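Arginyl-trna synthetase (Thermus thermophilus, PDB 1IQ0) probably joins L-arginine to its cognate tRNA in an ATP-dependent reaction, as a monomeric class I aminoacyl-tRNA synthetase. Local coordinates at residues Q497-E502 with E560-R566. Sequence-based numbering, arbitrary orientation.
Sequences QATPYE and EGLRELR
Glu502 and Arg566 form the salt bridge of this contact, with Arg566 NE 2.8 Å from Glu502 OE1 and an N-H...O angle of 163°. The bond lies near the guanidinium plane but meets OE1 from above the carboxylate plane; the two planes are 51° apart. Glu502 is bent at chi2 (64°), which folds its carboxylate back over the start of helix 500-509. There Glu502 OE2 accepts from Thr499 N at 2.9 Å, through its anti lone pair, and also from Thr499 OG1; Thr499, the N-cap, and Glu502 thus form a capping box. Separately, Thr499 OG1 caps Tyr501 N at 3.2 Å. Outside the segments, Tyr542 OH also bonds Glu502 OE1, and Arg566 NH1 is held by the carbonyl of Pro554.

A second polar link joins the loops before the helices: Gln497 NE2 donates to Glu560 O at 2.9 Å, in the carbonyl plane and on a lone pair. Extended beyond CG, the Gln497 side chain runs past Gly561, the N-cap residue of helix 562-583, whose CA is 3.4 Å from Gln497 NE2. Asp494 is a further partner of that amide nitrogen.

Apolar contacts lie between these links. Leu565 CD2 meets Ala498 CB at 3.7 Å and Glu502 CG at 3.9 Å, while Leu562 CG lies 4.1 Å from Gln497 CB. Within helix 562-583, Leu562 CD2 sits over one face of the Arg566 guanidinium, offset toward its rim.

Within the DALR anticodon-binding domain, the contact thus ties together the N-terminal ends of two helices. Because one carboxylate serves both the capping box and the salt bridge, helix capping and interhelix pairing are coupled, and the arginine's charge probably stabilises Glu502 as an anion.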
loop_
_atom_site.group_PDB
_atom_site.type_symbol
_atom_site.label_atom_id
_atom_site.label_comp_id
_atom_site.label_asym_id
_atom_site.label_seq_id
_atom_site.Cartn_x
_atom_site.Cartn_y
_atom_site.Cartn_z
ATOM N N GLN A 497 1.902 39.713 -6.337
ATOM C CA GLN A 497 2.755 40.044 -5.195
ATOM C C GLN A 497 3.615 38.868 -4.704
ATOM O O GLN A 497 4.344 38.992 -3.720
ATOM C CB GLN A 497 1.904 40.583 -4.036
ATOM C CG GLN A 497 1.220 41.928 -4.321
ATOM C CD GLN A 497 0.587 42.531 -3.080
ATOM O OE1 GLN A 497 1.272 42.802 -2.094
ATOM N NE2 GLN A 497 -0.728 42.743 -3.122
ATOM N N ALA A 498 3.542 37.740 -5.400
ATOM C CA ALA A 498 4.309 36.554 -5.021
ATOM C C ALA A 498 5.820 36.772 -5.027
ATOM O O ALA A 498 6.359 37.424 -5.917
ATOM C CB ALA A 498 3.953 35.390 -5.948
ATOM N N THR A 499 6.498 36.219 -4.024
ATOM C CA THR A 499 7.954 36.321 -3.932
ATOM C C THR A 499 8.524 34.936 -4.275
ATOM O O THR A 499 7.770 33.980 -4.435
ATOM C CB THR A 499 8.417 36.701 -2.491
ATOM O OG1 THR A 499 8.211 35.586 -1.606
ATOM C CG2 THR A 499 7.617 37.908 -1.962
ATOM N N PRO A 500 9.856 34.816 -4.407
ATOM C CA PRO A 500 10.460 33.519 -4.721
ATOM C C PRO A 500 10.078 32.441 -3.695
ATOM O O PRO A 500 10.142 31.246 -3.996
ATOM C CB PRO A 500 11.957 33.827 -4.711
ATOM C CG PRO A 500 12.001 35.234 -5.244
ATOM C CD PRO A 500 10.862 35.893 -4.472
ATOM N N TYR A 501 9.683 32.859 -2.489
ATOM C CA TYR A 501 9.280 31.906 -1.449
ATOM C C TYR A 501 7.953 31.253 -1.815
ATOM O O TYR A 501 7.780 30.048 -1.632
ATOM C CB TYR A 501 9.114 32.591 -0.089
ATOM C CG TYR A 501 10.404 33.015 0.578
ATOM C CD1 TYR A 501 10.818 34.346 0.557
ATOM C CD2 TYR A 501 11.200 32.086 1.251
ATOM C CE1 TYR A 501 11.997 34.747 1.196
ATOM C CE2 TYR A 501 12.378 32.476 1.893
ATOM C CZ TYR A 501 12.766 33.811 1.861
ATOM O OH TYR A 501 13.918 34.199 2.505
ATOM N N GLU A 502 7.005 32.052 -2.303
ATOM C CA GLU A 502 5.706 31.519 -2.701
ATOM C C GLU A 502 5.887 30.598 -3.909
ATOM O O GLU A 502 5.309 29.515 -3.965
ATOM C CB GLU A 502 4.737 32.646 -3.084
ATOM C CG GLU A 502 4.073 33.352 -1.913
ATOM C CD GLU A 502 5.065 34.083 -1.040
ATOM O OE1 GLU A 502 5.147 33.742 0.158
ATOM O OE2 GLU A 502 5.765 34.995 -1.553
ATOM N N GLU A 560 -2.316 43.703 2.186
ATOM C CA GLU A 560 -3.436 43.268 1.364
ATOM C C GLU A 560 -2.947 42.679 0.052
ATOM O O GLU A 560 -2.034 43.211 -0.567
ATOM C CB GLU A 560 -4.367 44.447 1.082
ATOM C CG GLU A 560 -5.587 44.082 0.257
ATOM C CD GLU A 560 -6.559 45.235 0.134
ATOM O OE1 GLU A 560 -7.045 45.710 1.181
ATOM O OE2 GLU A 560 -6.836 45.668 -1.006
ATOM N N GLY A 561 -3.560 41.575 -0.364
ATOM C CA GLY A 561 -3.161 40.923 -1.599
ATOM C C GLY A 561 -2.164 39.816 -1.333
ATOM O O GLY A 561 -2.345 38.682 -1.782
ATOM N N LEU A 562 -1.105 40.137 -0.596
ATOM C CA LEU A 562 -0.084 39.148 -0.268
ATOM C C LEU A 562 -0.613 38.216 0.819
ATOM O O LEU A 562 -0.358 37.011 0.792
ATOM C CB LEU A 562 1.183 39.830 0.244
ATOM C CG LEU A 562 2.535 39.261 -0.196
ATOM C CD1 LEU A 562 3.623 39.732 0.791
ATOM C CD2 LEU A 562 2.486 37.744 -0.276
ATOM N N ARG A 563 -1.340 38.782 1.779
ATOM C CA ARG A 563 -1.904 37.998 2.875
ATOM C C ARG A 563 -2.827 36.928 2.303
ATOM O O ARG A 563 -2.731 35.759 2.669
ATOM C CB ARG A 563 -2.667 38.907 3.856
ATOM C CG ARG A 563 -3.599 38.157 4.813
ATOM C CD ARG A 563 -4.033 39.002 6.024
ATOM N NE ARG A 563 -5.063 38.320 6.816
ATOM C CZ ARG A 563 -5.217 38.441 8.135
ATOM N NH1 ARG A 563 -4.407 39.222 8.852
ATOM N NH2 ARG A 563 -6.194 37.782 8.746
ATOM N N GLU A 564 -3.709 37.332 1.394
ATOM C CA GLU A 564 -4.639 36.405 0.763
ATOM C C GLU A 564 -3.866 35.337 -0.021
ATOM O O GLU A 564 -4.185 34.153 0.050
ATOM C CB GLU A 564 -5.585 37.159 -0.180
ATOM C CG GLU A 564 -6.624 38.061 0.491
ATOM C CD GLU A 564 -6.019 39.180 1.337
ATOM O OE1 GLU A 564 -4.922 39.677 1.004
ATOM O OE2 GLU A 564 -6.655 39.575 2.333
ATOM N N LEU A 565 -2.849 35.753 -0.768
ATOM C CA LEU A 565 -2.047 34.806 -1.536
ATOM C C LEU A 565 -1.424 33.750 -0.623
ATOM O O LEU A 565 -1.494 32.552 -0.913
ATOM C CB LEU A 565 -0.931 35.531 -2.293
ATOM C CG LEU A 565 0.175 34.642 -2.873
ATOM C CD1 LEU A 565 -0.404 33.663 -3.893
ATOM C CD2 LEU A 565 1.230 35.512 -3.520
ATOM N N ARG A 566 -0.814 34.193 0.476
ATOM C CA ARG A 566 -0.180 33.262 1.400
ATOM C C ARG A 566 -1.178 32.359 2.105
ATOM O O ARG A 566 -0.879 31.192 2.369
ATOM C CB ARG A 566 0.694 34.012 2.410
ATOM C CG ARG A 566 1.993 34.479 1.759
ATOM C CD ARG A 566 2.922 35.237 2.681
ATOM N NE ARG A 566 4.142 35.577 1.949
ATOM C CZ ARG A 566 4.935 36.601 2.238
ATOM N NH1 ARG A 566 4.650 37.409 3.258
ATOM N NH2 ARG A 566 6.006 36.821 1.493
#